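Local coordinates for BauA (Acinetobacter baumannii, PDB 6HCP), which probably takes up iron across the outer membrane as a TonB-dependent receptor for ferric preacinetobactin, at residues S112-S117 against P126-S131; S117-F122 against N162-Y167; S327-L332 against I392-D397. One frame throughout, in Å; residues are numbered along the deposited sequence. Where two conformers were deposited one is given.

Contact 1: S112-S117 against P126-S131; sequences STNDMS and PFYRTS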
loop_
_atom_site.group_PDB
_atom_site.type_symbol
_atom_site.label_atom_id
_atom_site.label_comp_id
_atom_site.label_asym_id
_atom_site.label_seq_id
_atom_site.Cartn_x
_atom_site.Cartn_y
_atom_site.Cartn_z
ATOM N N SER A 112 29.627 14.185 12.992
ATOM C CA SER A 112 28.765 15.336 13.285
ATOM C C SER A 112 28.459 16.112 12.004
ATOM O O SER A 112 29.371 16.379 11.180
ATOM C CB SER A 112 29.411 16.238 14.328
ATOM O OG SER A 112 28.664 17.439 14.508
ATOM N N THR A 113 27.224 16.604 11.906
ATOM C CA THR A 113 26.847 17.526 10.857
ATOM C C THR A 113 27.739 18.766 10.894
ATOM O O THR A 113 27.971 19.396 9.870
ATOM C CB THR A 113 25.362 17.888 10.965
ATOM O OG1 THR A 113 25.090 18.430 12.266
ATOM C CG2 THR A 113 24.501 16.675 10.699
ATOM N N ASN A 114 28.173 19.142 12.096
ATOM C CA ASN A 114 28.994 20.338 12.288
ATOM C C ASN A 114 30.358 20.215 11.586
ATOM O O ASN A 114 31.065 21.216 11.471
ATOM C CB ASN A 114 29.371 20.549 13.755
ATOM C CG ASN A 114 28.268 21.018 14.667
ATOM O OD1 ASN A 114 28.514 21.148 15.865
ATOM N ND2 ASN A 114 27.040 21.118 14.170
ATOM N N ASP A 115 30.753 18.983 11.232
ATOM C CA ASP A 115 32.108 18.636 10.820
ATOM C C ASP A 115 32.215 18.390 9.313
ATOM O O ASP A 115 33.215 17.855 8.832
ATOM C CB ASP A 115 32.624 17.423 11.602
ATOM C CG ASP A 115 32.904 17.750 13.065
ATOM O OD1 ASP A 115 32.917 18.956 13.389
ATOM O OD2 ASP A 115 33.036 16.808 13.880
ATOM N N MET A 116 31.186 18.754 8.547
ATOM C CA MET A 116 31.294 18.619 7.092
ATOM C C MET A 116 32.169 19.748 6.543
ATOM O O MET A 116 32.147 20.856 7.078
ATOM C CB MET A 116 29.917 18.703 6.425
ATOM C CG MET A 116 28.957 17.650 6.936
ATOM S SD MET A 116 27.467 17.682 5.880
ATOM C CE MET A 116 26.805 19.294 6.255
ATOM N N SER A 117 32.858 19.474 5.437
ATOM C CA SER A 117 33.593 20.496 4.744
ATOM C C SER A 117 32.870 20.899 3.457
ATOM O O SER A 117 32.057 20.132 2.921
ATOM C CB SER A 117 35.010 20.072 4.493
ATOM O OG SER A 117 35.093 18.838 3.797
ATOM N N PRO A 126 25.792 24.241 6.606
ATOM C CA PRO A 126 24.730 24.359 7.602
ATOM C C PRO A 126 25.000 23.492 8.838
ATOM O O PRO A 126 25.576 22.424 8.719
ATOM C CB PRO A 126 23.484 23.914 6.824
ATOM C CG PRO A 126 23.811 24.291 5.404
ATOM C CD PRO A 126 25.278 23.951 5.258
ATOM N N PHE A 127 24.593 23.989 10.003
ATOM C CA PHE A 127 25.021 23.425 11.284
ATOM C C PHE A 127 24.465 22.006 11.501
ATOM O O PHE A 127 25.183 21.139 11.945
ATOM C CB PHE A 127 24.563 24.341 12.414
ATOM C CG PHE A 127 25.307 24.171 13.713
ATOM C CD1 PHE A 127 26.574 24.707 13.880
ATOM C CD2 PHE A 127 24.713 23.550 14.801
ATOM C CE1 PHE A 127 27.208 24.647 15.117
ATOM C CE2 PHE A 127 25.362 23.458 16.020
ATOM C CZ PHE A 127 26.621 23.999 16.176
ATOM N N TYR A 128 23.185 21.780 11.181
ATOM C CA TYR A 128 22.495 20.556 11.616
ATOM C C TYR A 128 21.845 19.790 10.452
ATOM O O TYR A 128 21.595 18.591 10.586
ATOM C CB TYR A 128 21.422 20.884 12.650
ATOM C CG TYR A 128 21.883 21.039 14.069
ATOM C CD1 TYR A 128 22.978 20.349 14.572
ATOM C CD2 TYR A 128 21.245 21.935 14.907
ATOM C CE1 TYR A 128 23.346 20.456 15.904
ATOM C CE2 TYR A 128 21.561 22.016 16.251
ATOM C CZ TYR A 128 22.652 21.321 16.736
ATOM O OH TYR A 128 22.978 21.463 18.044
ATOM N N ARG A 129 21.419 20.480 9.388
ATOM C CA ARG A 129 20.854 19.770 8.226
ATOM C C ARG A 129 21.132 20.571 6.961
ATOM O O ARG A 129 20.968 21.773 6.954
ATOM C CB ARG A 129 19.347 19.535 8.401
ATOM C CG ARG A 129 18.663 18.876 7.202
ATOM C CD ARG A 129 17.540 17.942 7.640
ATOM N NE ARG A 129 16.554 18.632 8.439
ATOM C CZ ARG A 129 16.166 18.283 9.652
ATOM N NH1 ARG A 129 16.367 17.044 10.105
ATOM N NH2 ARG A 129 15.450 19.151 10.343
ATOM N N THR A 130 21.563 19.863 5.915
ATOM C CA THR A 130 21.940 20.445 4.665
ATOM C C THR A 130 21.096 19.834 3.543
ATOM O O THR A 130 21.263 18.664 3.219
ATOM C CB THR A 130 23.447 20.272 4.399
ATOM O OG1 THR A 130 24.152 20.951 5.441
ATOM C CG2 THR A 130 23.858 20.837 3.057
ATOM N N SER A 131 20.329 20.688 2.848
ATOM C CA SER A 131 19.644 20.270 1.608
ATOM C C SER A 131 20.634 20.344 0.451
ATOM O O SER A 131 21.462 21.250 0.374
ATOM C CB SER A 131 18.385 21.093 1.354
ATOM O OG SER A 131 17.544 20.434 0.405
HETATM O O HOH W 1 28.308 22.000 9.190
#

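Contact 2: S117-F122 against N162-Y167; sequences SMNGLF and NLVTKY. With EDO (1,2-ethanediol), chain P; EDO (1,2-ethanediol), chain G.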
loop_
_atom_site.group_PDB
_atom_site.type_symbol
_atom_site.label_atom_id
_atom_site.label_comp_id
_atom_site.label_asym_id
_atom_site.label_seq_id
_atom_site.Cartn_x
_atom_site.Cartn_y
_atom_site.Cartn_z
ATOM N N SER A 117 32.858 19.474 5.437
ATOM C CA SER A 117 33.593 20.496 4.744
ATOM C C SER A 117 32.870 20.899 3.457
ATOM O O SER A 117 32.057 20.132 2.921
ATOM C CB SER A 117 35.010 20.072 4.493
ATOM O OG SER A 117 35.093 18.838 3.797
ATOM N N MET A 118 33.127 22.141 3.018
ATOM C CA MET A 118 32.653 22.656 1.741
ATOM C C MET A 118 33.861 23.033 0.881
ATOM O O MET A 118 34.676 23.828 1.316
ATOM C CB MET A 118 31.745 23.872 1.900
ATOM C CG MET A 118 31.184 24.355 0.546
ATOM S SD MET A 118 30.144 25.820 0.702
ATOM C CE MET A 118 28.796 25.188 1.683
ATOM N N ASN A 119 34.067 22.301 -0.221
ATOM C CA ASN A 119 35.243 22.468 -1.057
ATOM C C ASN A 119 36.506 22.400 -0.183
ATOM O O ASN A 119 37.466 23.170 -0.383
ATOM C CB ASN A 119 35.172 23.795 -1.817
ATOM C CG ASN A 119 33.960 23.885 -2.726
ATOM O OD1 ASN A 119 33.636 22.922 -3.420
ATOM N ND2 ASN A 119 33.314 25.036 -2.749
ATOM N N GLY A 120 36.490 21.503 0.808
ATOM C CA GLY A 120 37.668 21.205 1.629
ATOM C C GLY A 120 37.773 22.063 2.888
ATOM O O GLY A 120 38.667 21.822 3.703
ATOM N N LEU A 121 36.908 23.069 3.042
ATOM C CA LEU A 121 36.961 24.027 4.158
ATOM C C LEU A 121 35.872 23.720 5.196
ATOM O O LEU A 121 34.687 23.665 4.855
ATOM C CB LEU A 121 36.778 25.447 3.606
ATOM C CG LEU A 121 37.092 26.590 4.571
ATOM C CD1 LEU A 121 38.572 26.597 4.960
ATOM C CD2 LEU A 121 36.704 27.936 3.976
ATOM N N PHE A 122 36.268 23.674 6.470
ATOM C CA PHE A 122 35.358 23.390 7.573
ATOM C C PHE A 122 34.762 24.703 8.112
ATOM O O PHE A 122 35.274 25.793 7.840
ATOM C CB PHE A 122 36.110 22.566 8.620
ATOM C CG PHE A 122 36.568 21.221 8.122
ATOM C CD1 PHE A 122 37.785 21.072 7.472
ATOM C CD2 PHE A 122 35.743 20.112 8.223
ATOM C CE1 PHE A 122 38.173 19.852 6.943
ATOM C CE2 PHE A 122 36.135 18.888 7.699
ATOM C CZ PHE A 122 37.363 18.746 7.094
ATOM N N ASN A 162 32.593 15.729 2.447
ATOM C CA ASN A 162 33.042 16.928 1.751
ATOM C C ASN A 162 32.036 17.251 0.638
ATOM O O ASN A 162 31.765 16.400 -0.222
ATOM C CB ASN A 162 34.454 16.747 1.186
ATOM C CG ASN A 162 34.979 17.993 0.499
ATOM O OD1 ASN A 162 34.861 19.096 1.043
ATOM N ND2 ASN A 162 35.452 17.845 -0.740
ATOM N N LEU A 163 31.465 18.454 0.703
ATOM C CA LEU A 163 30.451 18.882 -0.239
ATOM C C LEU A 163 31.096 19.828 -1.253
ATOM O O LEU A 163 31.728 20.838 -0.870
ATOM C CB LEU A 163 29.316 19.585 0.505
ATOM C CG LEU A 163 28.739 18.816 1.697
ATOM C CD1 LEU A 163 27.591 19.581 2.325
ATOM C CD2 LEU A 163 28.275 17.428 1.291
ATOM N N VAL A 164 31.043 19.418 -2.521
ATOM C CA VAL A 164 31.671 20.145 -3.617
ATOM C C VAL A 164 30.578 20.954 -4.318
ATOM O O VAL A 164 29.571 20.392 -4.760
ATOM C CB VAL A 164 32.362 19.174 -4.586
ATOM C CG1 VAL A 164 32.956 19.892 -5.794
ATOM C CG2 VAL A 164 33.409 18.329 -3.885
ATOM N N THR A 165 30.742 22.273 -4.363
ATOM C CA THR A 165 29.698 23.154 -4.874
ATOM C C THR A 165 29.670 23.109 -6.411
ATOM O O THR A 165 30.607 22.618 -7.060
ATOM C CB THR A 165 29.878 24.592 -4.379
ATOM O OG1 THR A 165 31.175 25.032 -4.785
ATOM C CG2 THR A 165 29.710 24.697 -2.881
ATOM N N LYS A 166 28.568 23.614 -6.964
ATOM C CA LYS A 166 28.353 23.673 -8.423
ATOM C C LYS A 166 28.950 24.973 -8.992
ATOM O O LYS A 166 28.686 26.062 -8.468
ATOM C CB LYS A 166 26.854 23.686 -8.733
ATOM C CG LYS A 166 26.101 22.391 -8.484
ATOM C CD LYS A 166 24.585 22.605 -8.518
ATOM C CE LYS A 166 23.798 21.312 -8.597
ATOM N NZ LYS A 166 22.337 21.567 -8.623
ATOM N N TYR A 167 29.635 24.849 -10.131
ATOM C CA TYR A 167 30.061 26.009 -10.919
ATOM C C TYR A 167 29.517 25.873 -12.356
ATOM O O TYR A 167 29.101 24.783 -12.788
ATOM C CB TYR A 167 31.589 26.116 -10.882
ATOM C CG TYR A 167 32.171 26.282 -9.496
ATOM C CD1 TYR A 167 32.030 27.472 -8.795
ATOM C CD2 TYR A 167 32.783 25.217 -8.852
ATOM C CE1 TYR A 167 32.539 27.622 -7.512
ATOM C CE2 TYR A 167 33.305 25.353 -7.576
ATOM C CZ TYR A 167 33.176 26.552 -6.897
ATOM O OH TYR A 167 33.674 26.664 -5.625
HETATM C C1 EDO P . 40.968 23.265 1.125
HETATM O O1 EDO P . 42.245 23.581 0.565
HETATM C C2 EDO P . 40.263 24.535 1.562
HETATM O O2 EDO P . 39.376 24.948 0.520
HETATM C C1 EDO G . 39.716 25.073 8.118
HETATM O O1 EDO G . 39.042 24.057 7.338
HETATM C C2 EDO G . 39.128 25.173 9.517
HETATM O O2 EDO G . 39.588 24.094 10.350
#

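Contact 3: S327-L332 against I392-D397; sequences SSTGTL and ITNIYD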
loop_
_atom_site.group_PDB
_atom_site.type_symbol
_atom_site.label_atom_id
_atom_site.label_comp_id
_atom_site.label_asym_id
_atom_site.label_seq_id
_atom_site.Cartn_x
_atom_site.Cartn_y
_atom_site.Cartn_z
ATOM N N SER A 327 5.334 3.390 31.548
ATOM C CA SER A 327 4.597 2.123 31.733
ATOM C C SER A 327 4.630 1.290 30.451
ATOM O O SER A 327 4.639 1.831 29.349
ATOM C CB SER A 327 3.166 2.368 32.186
ATOM O OG SER A 327 2.443 1.139 32.244
ATOM N N SER A 328 4.504 -0.029 30.607
ATOM C CA SER A 328 4.345 -0.924 29.470
ATOM C C SER A 328 2.983 -0.722 28.793
ATOM O O SER A 328 2.773 -1.179 27.664
ATOM C CB SER A 328 4.524 -2.360 29.904
ATOM O OG SER A 328 3.530 -2.710 30.852
ATOM N N THR A 329 2.074 0.021 29.428
ATOM C CA THR A 329 0.807 0.357 28.767
ATOM C C THR A 329 1.018 1.468 27.729
ATOM O O THR A 329 0.086 1.809 26.995
ATOM C CB THR A 329 -0.275 0.799 29.764
ATOM O OG1 THR A 329 0.164 2.008 30.393
ATOM C CG2 THR A 329 -0.589 -0.243 30.814
ATOM N N GLY A 330 2.164 2.155 27.792
ATOM C CA GLY A 330 2.500 3.198 26.834
ATOM C C GLY A 330 2.476 4.606 27.407
ATOM O O GLY A 330 2.682 5.568 26.671
ATOM N N THR A 331 2.301 4.739 28.725
ATOM C CA THR A 331 2.296 6.055 29.366
ATOM C C THR A 331 3.614 6.794 29.069
ATOM O O THR A 331 4.698 6.232 29.198
ATOM C CB THR A 331 2.056 5.941 30.876
ATOM O OG1 THR A 331 0.874 5.155 31.074
ATOM C CG2 THR A 331 1.910 7.307 31.521
ATOM N N LEU A 332 3.486 8.051 28.657
ATOM C CA LEU A 332 4.599 8.921 28.291
ATOM C C LEU A 332 4.517 10.216 29.105
ATOM O O LEU A 332 3.479 10.850 29.179
ATOM C CB LEU A 332 4.554 9.226 26.792
ATOM C CG LEU A 332 5.767 9.961 26.227
ATOM C CD1 LEU A 332 6.968 9.038 26.177
ATOM C CD2 LEU A 332 5.484 10.532 24.848
ATOM N N ILE A 392 1.437 14.480 30.221
ATOM C CA ILE A 392 1.246 13.041 30.308
ATOM C C ILE A 392 0.382 12.605 29.130
ATOM O O ILE A 392 -0.712 13.133 28.951
ATOM C CB ILE A 392 0.601 12.610 31.638
ATOM C CG1 ILE A 392 1.333 13.170 32.860
ATOM C CG2 ILE A 392 0.472 11.093 31.701
ATOM C CD1 ILE A 392 2.778 12.760 32.960
ATOM N N THR A 393 0.935 11.730 28.286
ATOM C CA THR A 393 0.215 11.201 27.139
ATOM C C THR A 393 0.372 9.682 27.152
ATOM O O THR A 393 0.920 9.088 28.112
ATOM C CB THR A 393 0.702 11.815 25.818
ATOM O OG1 THR A 393 2.081 11.475 25.613
ATOM C CG2 THR A 393 0.550 13.315 25.773
ATOM N N ASN A 394 -0.034 9.053 26.057
ATOM C CA ASN A 394 0.228 7.633 25.850
ATOM C C ASN A 394 0.718 7.470 24.409
ATOM O O ASN A 394 0.126 8.049 23.495
ATOM C CB ASN A 394 -1.028 6.806 26.174
ATOM C CG ASN A 394 -0.807 5.318 26.070
ATOM O OD1 ASN A 394 -0.546 4.784 24.987
ATOM N ND2 ASN A 394 -0.847 4.635 27.206
ATOM N N ILE A 395 1.768 6.665 24.203
ATOM C CA ILE A 395 2.384 6.569 22.878
ATOM C C ILE A 395 1.405 5.969 21.858
ATOM O O ILE A 395 1.605 6.156 20.662
ATOM C CB ILE A 395 3.704 5.776 22.881
ATOM C CG1 ILE A 395 3.495 4.293 23.182
ATOM C CG2 ILE A 395 4.705 6.416 23.839
ATOM C CD1 ILE A 395 4.757 3.472 23.109
ATOM N N TYR A 396 0.427 5.191 22.320
ATOM C CA TYR A 396 -0.514 4.567 21.410
ATOM C C TYR A 396 -1.776 5.417 21.204
ATOM O O TYR A 396 -2.663 4.999 20.457
ATOM C CB TYR A 396 -0.893 3.179 21.926
ATOM C CG TYR A 396 0.287 2.262 22.125
ATOM C CD1 TYR A 396 1.047 1.840 21.050
ATOM C CD2 TYR A 396 0.664 1.853 23.389
ATOM C CE1 TYR A 396 2.171 1.054 21.227
ATOM C CE2 TYR A 396 1.759 1.021 23.580
ATOM C CZ TYR A 396 2.532 0.647 22.500
ATOM O OH TYR A 396 3.601 -0.188 22.684
ATOM N N ASP A 397 -1.907 6.557 21.885
ATOM C CA ASP A 397 -3.107 7.411 21.722
ATOM C C ASP A 397 -3.065 8.058 20.345
ATOM O O ASP A 397 -2.127 8.793 20.013
ATOM C CB ASP A 397 -3.222 8.451 22.842
ATOM C CG ASP A 397 -4.545 9.215 22.960
ATOM O OD1 ASP A 397 -5.382 9.171 22.039
ATOM O OD2 ASP A 397 -4.680 9.956 23.939
HETATM O O HOH W 2 -1.320 5.833 29.693
HETATM O O HOH W 3 3.956 12.979 27.028
#

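Contact 1: S112-S117 against P126-S131
Thr113 and Asn114 converge on a single backbone oxygen, that of Phe127, joining two loops of the plug domain that fills the barrel of this TonB-dependent receptor. Thr113 OG1 donates to Phe127 O over 2.7 Å, in the carbonyl plane and on a lone pair. Asn114 ND2 reaches the same oxygen at 2.9 Å along a bent path, its N-H...O angle 134° and the donor tilted out of the carbonyl plane. The same ND2 sits over the centre of the Phe127 ring, 3.2 Å above its plane, while Asn114 OD1 lies nearer CZ; with CG of Phe127 anti to its backbone N (chi1 -160°), the ring swings back beneath the amide. Neighbouring Tyr128 offers its edge to Thr113 OG1, and its ring meets Tyr315 of the barrel edge-to-face. A water lies within bonding reach of Thr113 O (2.7 Å) and Pro126 O (2.8 Å), with more acceptors around it than it has protons. Asn114 N is taken by Ser112 OG in an ST turn, and both carboxylate oxygens of Asp115 turn to other partners, Ala154 N and Ser156 OG. Further along, Met116, bent at its thioether, slides past Thr130 and brings CE to 3.2 Å from Thr130 OG1.

Contact 2: S117-F122 against N162-Y167
Asn119 and Asn162 hold this contact with their amides, each reaching across to the other segment. The Asn119 side chain crosses that of Thr165 at about a right angle, and its amide uses both ends: OD1 accepts from Thr165 N at 3.1 Å, and ND2 gives a nearly straight bond of 3.0 Å to Thr165 OG1, which lies in the amide plane. That hydroxyl has a second partner in Asp243 of the barrel, which also binds Tyr167 OH. A chi1 of -178° stretches Asn162 away from its own N and carries OD1 over to the turn at Met118-Leu121. There the oxygen is gripped from one face of its plane by two donors, Ser117 OG at 2.8 Å and Gly120 N at 2.9 Å, while Asn162 ND2 is taken by Glu139. On the other face of the sheet the Met118 side chain crosses Thr165 at about a right angle, CG lying 3.7 Å from Thr165 CG2. Backbone bonds from Leu163 N to Ser117 O and from Asn119 N to Leu163 O set the parallel register. Gly120 has a positive phi (91°), as does Asn119, as the two central residues of a type I' turn do. The whole is a tight beta hairpin whose first strand pairs in parallel with strand 159-165, within the mixed sheet of the TonB-dependent receptor plug.

Contact 3: S327-L332 against I392-D397
Leu332 and Thr393 form a hydrogen-bonded antiparallel pair where barrel strand 331-358 begins, beside strand 391-394, in the beta-barrel of a TonB-dependent receptor. Their backbones exchange two bonds, Leu332 N to Thr393 O and Thr393 N to Leu332 O, both 2.8 Å, and their side chains run side by side, Thr393 OG1 against Leu332 CB. The tight part lies at Gly330, buried like Leu332 and Ile395. Its carbonyl oxygen accepts from Ile395 N at 2.9 Å, its CA lies close to the Tyr396 ring, 4.0 Å from CE2, and its carbonyl carbon is 3.3 Å from Asn394 ND2. Beneath, Ile395 CG2 meets Leu332 CB at 4.1 Å and the isoleucine continues onto Pro267 and Leu276.

The opposite margin is looser: Thr329 and Ile392 are exposed, and a water joins Thr331 OG1 and Asn394 ND2. Asn399 of the second subunit binds the nearby Ser328 O. Asn394 spreads its amide between the turns, its side chain extended by a chi1 of -176°. OD1 closes an Asx turn with Tyr396 N, and ND2 donates to Thr329 O at 3.0 Å, nearly straight at N-H...O 167° but above the carbonyl plane.

Contacts 1 and 2 belong to the plug, and contact 3 to the barrel that surrounds it. The first two cross along the chain, share Ser117 and have centres about 12 Å apart; they meet, among other places, where Leu163 CD1 packs against Met116 CE and Thr130 CG2, so the loops of contact 1 rest on the sheet of contact 2. Contact 3 follows later in sequence and lies apart, its centre about 34 Å from that of contact 1 and about 45 Å from that of contact 2, on the other side of the chain's centre from the latter. The plug contacts thus form one continuous unit inside the barrel, whereas contact 3 ties together the ends of barrel-linked strands beside a neighbouring subunit.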